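Local coordinates for protein putative endo-1,4-beta-xylanase (Bacteroides thetaiotaomicron VPI-5482, PDB 5MSX) that is a glycoside hydrolase of family 43 that probably acts as an arabinofuranosidase in the breakdown of plant pectin by a gut bacterium, at residues Y289-K294 against E305-G310; F205-I210 against G268-Y273. One frame throughout, in Å; residues are numbered along the deposited sequence.

The two contacts meet at one antiparallel sheet of the family 43 catalytic domain, where strands 272-278 and 287-293 are neighbours and Leu293 N probably donates to Tyr272 O at 3.0 Å. Their centres lie about 17 Å apart. Contact 1 is partly buried and ties strand 287-293 to the irregular segment 305-310 that follows it in the chain; contact 2 lies at the surface, where the start of strand 272-278 meets a hairpin of another sheet. The chemistry follows the place: uncharged amide, hydroxyl and water bonds with a Met-aromatic contact in contact 1, against an arginine-aspartate salt bridge beside a pair of aromatic rings in contact 2.

Contact 1 of 2, residues Y289-K294 against E305-G310; sequences YVNQLK and ELTMDG. With EDO (1,2-ethanediol), chain B.
The side-chain amide of Asn291 and one water, rather than direct backbone pairing, join strand 287-293 to the irregular segment 305-310. The strand belongs to the family 43 catalytic domain, a five-bladed beta-propeller in this family. With CG beside the backbone N (chi1 -75°), the buried Asn291 holds both ends of its amide to Thr307. Asn291 OD1 accepts from Thr307 OG1 at 3.1 Å on an in-plane lone pair, while ND2 gives only a weak bond to Thr307 O. The same Thr307 OG1 accepts from Asp309 N at 3.0 Å, closing an ST turn, so the hydroxyl both accepts and donates. With an alanine at Asn291, the Thr307 hydroxyl would probably be left without its acceptor and a gap would open beside Leu306. The water receives Gly310 N and donates to Val290 O and Thr307 O, each at 2.7 Å. Met308, extended beyond CG, runs obliquely past the Tyr289 ring as a Met-aromatic contact, with SD 4.8 Å from the centroid; Tyr289 OH bonds to Phe25 O. A 1,2-ethanediol, probably from the crystallisation liquor, bridges the segments: its O2 takes Glu305 N at 3.1 Å and donates to Gln292 O at 2.7 Å.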
ATOM      1  N   TYR C 289      30.521 -13.073   9.026  1.00 13.44           N
ATOM      2  CA  TYR C 289      31.222 -12.281  10.031  1.00 14.07           C
ATOM      3  C   TYR C 289      30.752 -10.833   9.944  1.00 14.40           C
ATOM      4  O   TYR C 289      30.270 -10.398   8.890  1.00 14.16           O
ATOM      5  CB  TYR C 289      32.739 -12.335   9.769  1.00 14.76           C
ATOM      6  CG  TYR C 289      33.264 -13.759   9.857  1.00 15.10           C
ATOM      7  CD1 TYR C 289      33.160 -14.615   8.776  1.00 14.59           C
ATOM      8  CD2 TYR C 289      33.757 -14.268  11.040  1.00 15.70           C
ATOM      9  CE1 TYR C 289      33.585 -15.920   8.849  1.00 15.06           C
ATOM     10  CE2 TYR C 289      34.212 -15.589  11.120  1.00 16.00           C
ATOM     11  CZ  TYR C 289      34.113 -16.414  10.016  1.00 15.46           C
ATOM     12  OH  TYR C 289      34.561 -17.735  10.040  1.00 15.87           O
ATOM     13  N   VAL C 290      30.947 -10.089  11.027  1.00 15.09           N
ATOM     14  CA  VAL C 290      30.520  -8.669  11.121  1.00 15.87           C
ATOM     15  C   VAL C 290      31.698  -7.819  11.628  1.00 16.11           C
ATOM     16  O   VAL C 290      32.412  -8.210  12.581  1.00 15.18           O
ATOM     17  CB  VAL C 290      29.264  -8.499  12.029  1.00 16.54           C
ATOM     18  CG1 VAL C 290      28.819  -7.031  12.130  1.00 16.97           C
ATOM     19  CG2 VAL C 290      28.092  -9.306  11.485  1.00 17.76           C
ATOM     20  N   ASN C 291      31.901  -6.666  10.986  1.00 15.60           N
ATOM     21  CA  ASN C 291      32.838  -5.637  11.473  1.00 16.24           C
ATOM     22  C   ASN C 291      32.210  -4.283  11.315  1.00 16.93           C
ATOM     23  O   ASN C 291      31.251  -4.103  10.546  1.00 16.67           O
ATOM     24  CB  ASN C 291      34.138  -5.639  10.671  1.00 16.64           C
ATOM     25  CG  ASN C 291      35.026  -6.787  11.024  1.00 17.30           C
ATOM     26  OD1 ASN C 291      35.513  -6.895  12.176  1.00 18.37           O
ATOM     27  ND2 ASN C 291      35.217  -7.675  10.076  1.00 16.09           N
ATOM     28  N   GLN C 292      32.803  -3.312  11.986  1.00 19.16           N
ATOM     29  CA  GLN C 292      32.392  -1.900  11.831  1.00 21.43           C
ATOM     30  C   GLN C 292      32.654  -1.346  10.432  1.00 20.09           C
ATOM     31  O   GLN C 292      33.627  -1.726   9.784  1.00 18.71           O
ATOM     32  CB  GLN C 292      33.148  -1.005  12.822  1.00 24.24           C
ATOM     33  CG  GLN C 292      32.822  -1.293  14.275  1.00 27.21           C
ATOM     34  CD  GLN C 292      33.732  -0.501  15.211  1.00 31.32           C
ATOM     35  OE1 GLN C 292      34.953  -0.559  15.122  1.00 34.96           O
ATOM     36  NE2 GLN C 292      33.134   0.234  16.099  1.00 33.12           N
ATOM     37  N   LEU C 293      31.768  -0.451  10.001  1.00 19.58           N
ATOM     38  CA  LEU C 293      31.898   0.277   8.763  1.00 20.76           C
ATOM     39  C   LEU C 293      31.944   1.768   9.140  1.00 20.50           C
ATOM     40  O   LEU C 293      31.060   2.282   9.838  1.00 18.45           O
ATOM     41  CB  LEU C 293      30.725  -0.023   7.825  1.00 22.50           C
ATOM     42  CG  LEU C 293      30.847   0.703   6.465  1.00 24.77           C
ATOM     43  CD1 LEU C 293      31.373  -0.253   5.430  1.00 26.46           C
ATOM     44  CD2 LEU C 293      29.538   1.258   6.013  1.00 26.19           C
ATOM     45  N   LYS C 294      32.988   2.440   8.657  1.00 21.53           N
ATOM     46  CA  LYS C 294      33.245   3.845   8.983  1.00 22.14           C
ATOM     47  C   LYS C 294      33.380   4.665   7.711  1.00 20.73           C
ATOM     48  O   LYS C 294      33.672   4.145   6.615  1.00 17.71           O
ATOM     49  CB  LYS C 294      34.510   3.994   9.831  1.00 24.08           C
ATOM     50  CG  LYS C 294      34.380   3.347  11.202  1.00 27.89           C
ATOM     51  CD  LYS C 294      35.581   3.649  12.078  1.00 31.63           C
ATOM     52  CE  LYS C 294      35.501   2.885  13.387  1.00 36.64           C
ATOM     53  NZ  LYS C 294      36.332   3.551  14.427  1.00 39.29           N
ATOM     54  N   GLU C 305      38.198  -2.926   8.042  1.00 22.62           N
ATOM     55  CA  GLU C 305      39.254  -3.650   8.740  1.00 23.80           C
ATOM     56  C   GLU C 305      38.635  -4.986   9.159  1.00 22.18           C
ATOM     57  O   GLU C 305      37.831  -5.032  10.082  1.00 22.00           O
ATOM     58  CB  GLU C 305      39.741  -2.853   9.962  1.00 28.21           C
ATOM     59  CG  GLU C 305      40.626  -1.651   9.601  1.00 32.23           C
ATOM     60  CD  GLU C 305      42.026  -2.068   9.148  1.00 36.54           C
ATOM     61  OE1 GLU C 305      42.466  -3.206   9.449  1.00 44.49           O
ATOM     62  OE2 GLU C 305      42.715  -1.263   8.491  1.00 44.43           O
ATOM     63  N   LEU C 306      38.971  -6.056   8.447  1.00 18.68           N
ATOM     64  CA  LEU C 306      38.312  -7.332   8.663  1.00 18.11           C
ATOM     65  C   LEU C 306      38.969  -8.109   9.815  1.00 16.91           C
ATOM     66  O   LEU C 306      40.186  -8.178   9.916  1.00 16.09           O
ATOM     67  CB  LEU C 306      38.335  -8.176   7.383  1.00 17.97           C
ATOM     68  CG  LEU C 306      37.758  -7.495   6.145  1.00 18.38           C
ATOM     69  CD1 LEU C 306      38.153  -8.272   4.891  1.00 19.33           C
ATOM     70  CD2 LEU C 306      36.248  -7.335   6.229  1.00 18.43           C
ATOM     71  N   THR C 307      38.144  -8.675  10.679  1.00 16.73           N
ATOM     72  CA  THR C 307      38.566  -9.613  11.700  1.00 18.33           C
ATOM     73  C   THR C 307      37.517 -10.713  11.743  1.00 18.30           C
ATOM     74  O   THR C 307      36.377 -10.521  11.291  1.00 17.68           O
ATOM     75  CB  THR C 307      38.656  -8.979  13.114  1.00 18.82           C
ATOM     76  OG1 THR C 307      37.339  -8.853  13.674  1.00 20.86           O
ATOM     77  CG2 THR C 307      39.339  -7.564  13.095  1.00 20.14           C
ATOM     78  N   MET C 308      37.886 -11.831  12.340  1.00 18.61           N
ATOM     79  CA  MET C 308      36.908 -12.817  12.748  1.00 21.69           C
ATOM     80  C   MET C 308      36.546 -12.739  14.244  1.00 22.02           C
ATOM     81  O   MET C 308      36.139 -13.746  14.817  1.00 23.30           O
ATOM     82  CB  MET C 308      37.406 -14.210  12.386  1.00 22.84           C
ATOM     83  CG  MET C 308      37.661 -14.388  10.891  1.00 23.57           C
ATOM     84  SD  MET C 308      38.289 -16.044  10.665  1.00 25.39           S
ATOM     85  CE  MET C 308      37.957 -16.397   8.945  1.00 24.95           C
ATOM     86  N   ASP C 309      36.669 -11.558  14.858  1.00 23.53           N
ATOM     87  CA  ASP C 309      36.401 -11.391  16.298  1.00 24.98           C
ATOM     88  C   ASP C 309      34.974 -10.968  16.585  1.00 25.76           C
ATOM     89  O   ASP C 309      34.514 -11.199  17.673  1.00 24.83           O
ATOM     90  CB  ASP C 309      37.352 -10.375  16.917  1.00 26.28           C
ATOM     91  CG  ASP C 309      38.800 -10.767  16.748  1.00 29.87           C
ATOM     92  OD1 ASP C 309      39.097 -11.966  16.883  1.00 35.09           O
ATOM     93  OD2 ASP C 309      39.653  -9.895  16.476  1.00 33.08           O
ATOM     94  N   GLY C 310      34.273 -10.378  15.608  1.00 24.31           N
ATOM     95  CA  GLY C 310      32.930  -9.888  15.825  1.00 26.17           C
ATOM     96  C   GLY C 310      32.915  -8.515  16.494  1.00 24.50           C
ATOM     97  O   GLY C 310      33.929  -7.883  16.708  1.00 26.22           O
TER
HETATM   98  C1  EDO B 512      36.022   1.081   8.602  1.00 26.31           C
HETATM   99  O1  EDO B 512      35.268   0.684   7.434  1.00 22.39           O
HETATM  100  C2  EDO B 512      36.931   0.056   9.258  1.00 25.97           C
HETATM  101  O2  EDO B 512      36.214  -1.155   9.655  1.00 24.53           O
HETATM  102  O   HOH W   1      34.080 -10.276  12.773  1.00 15.35           O

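Contact 2 of 2, residues F205-I210 against G268-Y273. With EDO (1,2-ethanediol), chain D.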
ATOM      1  N   PHE C 205      22.263   1.747   0.340  1.00 15.99           N
ATOM      2  CA  PHE C 205      21.768   2.543   1.456  1.00 15.61           C
ATOM      3  C   PHE C 205      22.055   4.036   1.260  1.00 16.60           C
ATOM      4  O   PHE C 205      22.904   4.444   0.438  1.00 16.01           O
ATOM      5  CB  PHE C 205      22.315   2.052   2.794  1.00 15.57           C
ATOM      6  CG  PHE C 205      23.789   2.220   2.936  1.00 16.09           C
ATOM      7  CD1 PHE C 205      24.657   1.241   2.461  1.00 15.92           C
ATOM      8  CD2 PHE C 205      24.331   3.362   3.532  1.00 15.63           C
ATOM      9  CE1 PHE C 205      26.041   1.411   2.588  1.00 16.54           C
ATOM     10  CE2 PHE C 205      25.715   3.529   3.617  1.00 15.30           C
ATOM     11  CZ  PHE C 205      26.555   2.562   3.137  1.00 15.56           C
ATOM     12  N   LYS C 206      21.335   4.836   2.044  1.00 17.06           N
ATOM     13  CA  LYS C 206      21.433   6.278   2.012  1.00 18.57           C
ATOM     14  C   LYS C 206      21.914   6.757   3.386  1.00 19.40           C
ATOM     15  O   LYS C 206      21.333   6.381   4.387  1.00 20.25           O
ATOM     16  CB  LYS C 206      20.071   6.895   1.720  1.00 18.27           C
ATOM     17  CG  LYS C 206      20.101   8.409   1.522  1.00 19.98           C
ATOM     18  CD  LYS C 206      18.695   8.965   1.328  1.00 20.52           C
ATOM     19  CE  LYS C 206      18.706  10.354   0.695  1.00 20.37           C
ATOM     20  NZ  LYS C 206      17.288  10.699   0.449  1.00 20.92           N
ATOM     21  N   ARG C 207      22.938   7.606   3.422  1.00 19.33           N
ATOM     22  CA  ARG C 207      23.399   8.201   4.672  1.00 20.47           C
ATOM     23  C   ARG C 207      23.746   9.682   4.479  1.00 20.43           C
ATOM     24  O   ARG C 207      24.580  10.012   3.626  1.00 18.24           O
ATOM     25  CB  ARG C 207      24.621   7.451   5.199  1.00 21.40           C
ATOM     26  CG  ARG C 207      25.285   8.097   6.425  1.00 21.12           C
ATOM     27  CD  ARG C 207      26.449   7.266   6.901  1.00 20.96           C
ATOM     28  NE  ARG C 207      27.147   7.803   8.077  1.00 20.77           N
ATOM     29  CZ  ARG C 207      28.062   8.777   8.040  1.00 22.10           C
ATOM     30  NH1 ARG C 207      28.385   9.416   6.910  1.00 20.57           N
ATOM     31  NH2 ARG C 207      28.660   9.131   9.165  1.00 21.33           N
ATOM     32  N   LYS C 208      23.110  10.553   5.274  1.00 22.74           N
ATOM     33  CA  LYS C 208      23.366  12.011   5.234  1.00 23.29           C
ATOM     34  C   LYS C 208      23.309  12.576   3.826  1.00 22.87           C
ATOM     35  O   LYS C 208      24.223  13.245   3.382  1.00 24.22           O
ATOM     36  CB  LYS C 208      24.719  12.327   5.889  1.00 26.41           C
ATOM     37  CG  LYS C 208      24.732  11.951   7.357  1.00 28.63           C
ATOM     38  CD  LYS C 208      26.059  12.204   8.030  1.00 32.56           C
ATOM     39  CE  LYS C 208      25.952  11.809   9.497  1.00 36.58           C
ATOM     40  NZ  LYS C 208      27.053  12.366  10.332  1.00 39.82           N
ATOM     41  N   GLY C 209      22.244  12.235   3.104  1.00 23.21           N
ATOM     42  CA  GLY C 209      22.045  12.691   1.733  1.00 22.63           C
ATOM     43  C   GLY C 209      22.863  12.034   0.633  1.00 22.69           C
ATOM     44  O   GLY C 209      22.737  12.439  -0.519  1.00 24.28           O
ATOM     45  N   ILE C 210      23.701  11.041   0.958  1.00 20.47           N
ATOM     46  CA  ILE C 210      24.505  10.350  -0.035  1.00 19.46           C
ATOM     47  C   ILE C 210      23.976   8.915  -0.208  1.00 17.65           C
ATOM     48  O   ILE C 210      23.733   8.209   0.765  1.00 17.19           O
ATOM     49  CB  ILE C 210      26.000  10.339   0.355  1.00 20.69           C
ATOM     50  CG1 ILE C 210      26.476  11.771   0.645  1.00 22.85           C
ATOM     51  CG2 ILE C 210      26.856   9.687  -0.735  1.00 19.02           C
ATOM     52  CD1 ILE C 210      27.945  11.884   1.065  1.00 22.87           C
ATOM     53  N   GLY C 268      18.044   4.424  15.265  1.00 38.63           N
ATOM     54  CA  GLY C 268      18.417   5.571  16.094  1.00 38.26           C
ATOM     55  C   GLY C 268      19.908   5.754  16.360  1.00 39.82           C
ATOM     56  O   GLY C 268      20.243   6.498  17.269  1.00 40.13           O
ATOM     57  N   THR C 269      20.809   5.100  15.596  1.00 35.82           N
ATOM     58  CA  THR C 269      22.270   5.312  15.744  1.00 32.91           C
ATOM     59  C   THR C 269      22.918   5.678  14.412  1.00 31.91           C
ATOM     60  O   THR C 269      22.324   5.481  13.347  1.00 34.87           O
ATOM     61  CB  THR C 269      23.007   4.075  16.291  1.00 34.94           C
ATOM     62  OG1 THR C 269      23.071   3.041  15.283  1.00 32.28           O
ATOM     63  CG2 THR C 269      22.320   3.541  17.557  1.00 33.72           C
ATOM     64  N   ASP C 270      24.142   6.199  14.475  1.00 28.96           N
ATOM     65  CA  ASP C 270      24.995   6.343  13.282  1.00 27.80           C
ATOM     66  C   ASP C 270      26.113   5.287  13.262  1.00 26.36           C
ATOM     67  O   ASP C 270      27.173   5.513  12.684  1.00 26.73           O
ATOM     68  CB  ASP C 270      25.612   7.748  13.224  1.00 28.78           C
ATOM     69  CG  ASP C 270      26.274   8.055  11.859  1.00 30.27           C
ATOM     70  OD1 ASP C 270      25.605   7.876  10.824  1.00 33.96           O
ATOM     71  OD2 ASP C 270      27.456   8.480  11.812  1.00 30.70           O
ATOM     72  N   ASN C 271      25.890   4.138  13.901  1.00 24.32           N
ATOM     73  CA  ASN C 271      26.909   3.107  13.961  1.00 24.39           C
ATOM     74  C   ASN C 271      26.571   2.151  12.860  1.00 21.73           C
ATOM     75  O   ASN C 271      25.553   1.467  12.938  1.00 21.19           O
ATOM     76  CB  ASN C 271      26.913   2.411  15.321  1.00 25.93           C
ATOM     77  CG  ASN C 271      27.113   3.384  16.471  1.00 28.79           C
ATOM     78  OD1 ASN C 271      26.441   3.281  17.497  1.00 33.23           O
ATOM     79  ND2 ASN C 271      28.024   4.339  16.301  1.00 27.98           N
ATOM     80  N   TYR C 272      27.377   2.153  11.805  1.00 19.71           N
ATOM     81  CA  TYR C 272      27.149   1.236  10.686  1.00 18.89           C
ATOM     82  C   TYR C 272      28.063   0.010  10.833  1.00 17.80           C
ATOM     83  O   TYR C 272      29.161   0.105  11.396  1.00 15.89           O
ATOM     84  CB  TYR C 272      27.390   1.948   9.353  1.00 18.62           C
ATOM     85  CG  TYR C 272      26.270   2.848   8.942  1.00 18.51           C
ATOM     86  CD1 TYR C 272      26.014   4.033   9.630  1.00 18.97           C
ATOM     87  CD2 TYR C 272      25.418   2.502   7.902  1.00 18.29           C
ATOM     88  CE1 TYR C 272      24.970   4.868   9.261  1.00 18.23           C
ATOM     89  CE2 TYR C 272      24.368   3.328   7.534  1.00 17.86           C
ATOM     90  CZ  TYR C 272      24.151   4.498   8.215  1.00 17.99           C
ATOM     91  OH  TYR C 272      23.105   5.308   7.861  1.00 19.27           O
ATOM     92  N   TYR C 273      27.562  -1.123  10.334  1.00 17.71           N
ATOM     93  CA  TYR C 273      28.245  -2.419  10.339  1.00 17.91           C
ATOM     94  C   TYR C 273      28.145  -3.054   8.956  1.00 17.20           C
ATOM     95  O   TYR C 273      27.184  -2.832   8.232  1.00 16.72           O
ATOM     96  CB  TYR C 273      27.619  -3.363  11.389  1.00 19.03           C
ATOM     97  CG  TYR C 273      27.759  -2.803  12.775  1.00 20.78           C
ATOM     98  CD1 TYR C 273      28.913  -3.017  13.535  1.00 21.37           C
ATOM     99  CD2 TYR C 273      26.773  -1.975  13.290  1.00 22.79           C
ATOM    100  CE1 TYR C 273      29.052  -2.445  14.797  1.00 22.85           C
ATOM    101  CE2 TYR C 273      26.891  -1.413  14.553  1.00 23.84           C
ATOM    102  CZ  TYR C 273      28.026  -1.644  15.294  1.00 23.79           C
ATOM    103  OH  TYR C 273      28.114  -1.037  16.522  1.00 27.20           O
TER
HETATM  104  C1  EDO D 513      24.947   0.197  19.831  1.00 52.58           C
HETATM  105  O1  EDO D 513      24.004  -0.207  18.815  1.00 49.67           O
HETATM  106  C2  EDO D 513      26.361   0.145  19.255  1.00 50.53           C
HETATM  107  O2  EDO D 513      26.310   0.377  17.829  1.00 46.25           O
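Arg207 reaches from the end of one hairpin strand to grip Asp270 side-on, joining two antiparallel sheets of the catalytic propeller. Its chain is drawn out straight from CG to NE, with CG opposite the backbone N (chi1 173°), which carries the guanidinium past the Tyr272 ring to the carboxylate. Arg207 NE meets Asp270 OD1 at 3.2 Å and Arg207 NH2 meets Asp270 OD2 at 3.0 Å, each oxygen using its syn lone pair. The fit is not flat: the two planes stand 28° apart, OD1 is well tilted out of the guanidinium plane, and the NE bond is the more bent of the two.

The Tyr272 ring packs obliquely against the aliphatic part of Arg207. Arg207 CD packs against Tyr272 CE1 at 3.7 Å, placing the ring's CE1 corner at the edge of the guanidinium, and Arg207 CB lies 3.7 Å from Tyr272 OH. At its CE2 corner, on the same side of the ring plane as Arg207 CD, the ring meets Phe205, whose CD2 is 4.0 Å from Tyr272 CE2, the two planes inclined at 38°. Phe205 also stacks on Tyr212. Phe295 adds a cation-pi contact to Arg207 and an edge-to-face one to Tyr272.

Arg207 opens the type I' turn that closes the hairpin. From that turn the extended Lys208 lays CE above the guanidinium plane, displaced toward its rim, leaving Lys208 NZ 4.2 Å from Asp270 OD2, too far for a salt bridge. Asp270 therefore faces two positive charges but is bonded to one, an arrangement likely to favour its ionised form at this exposed junction.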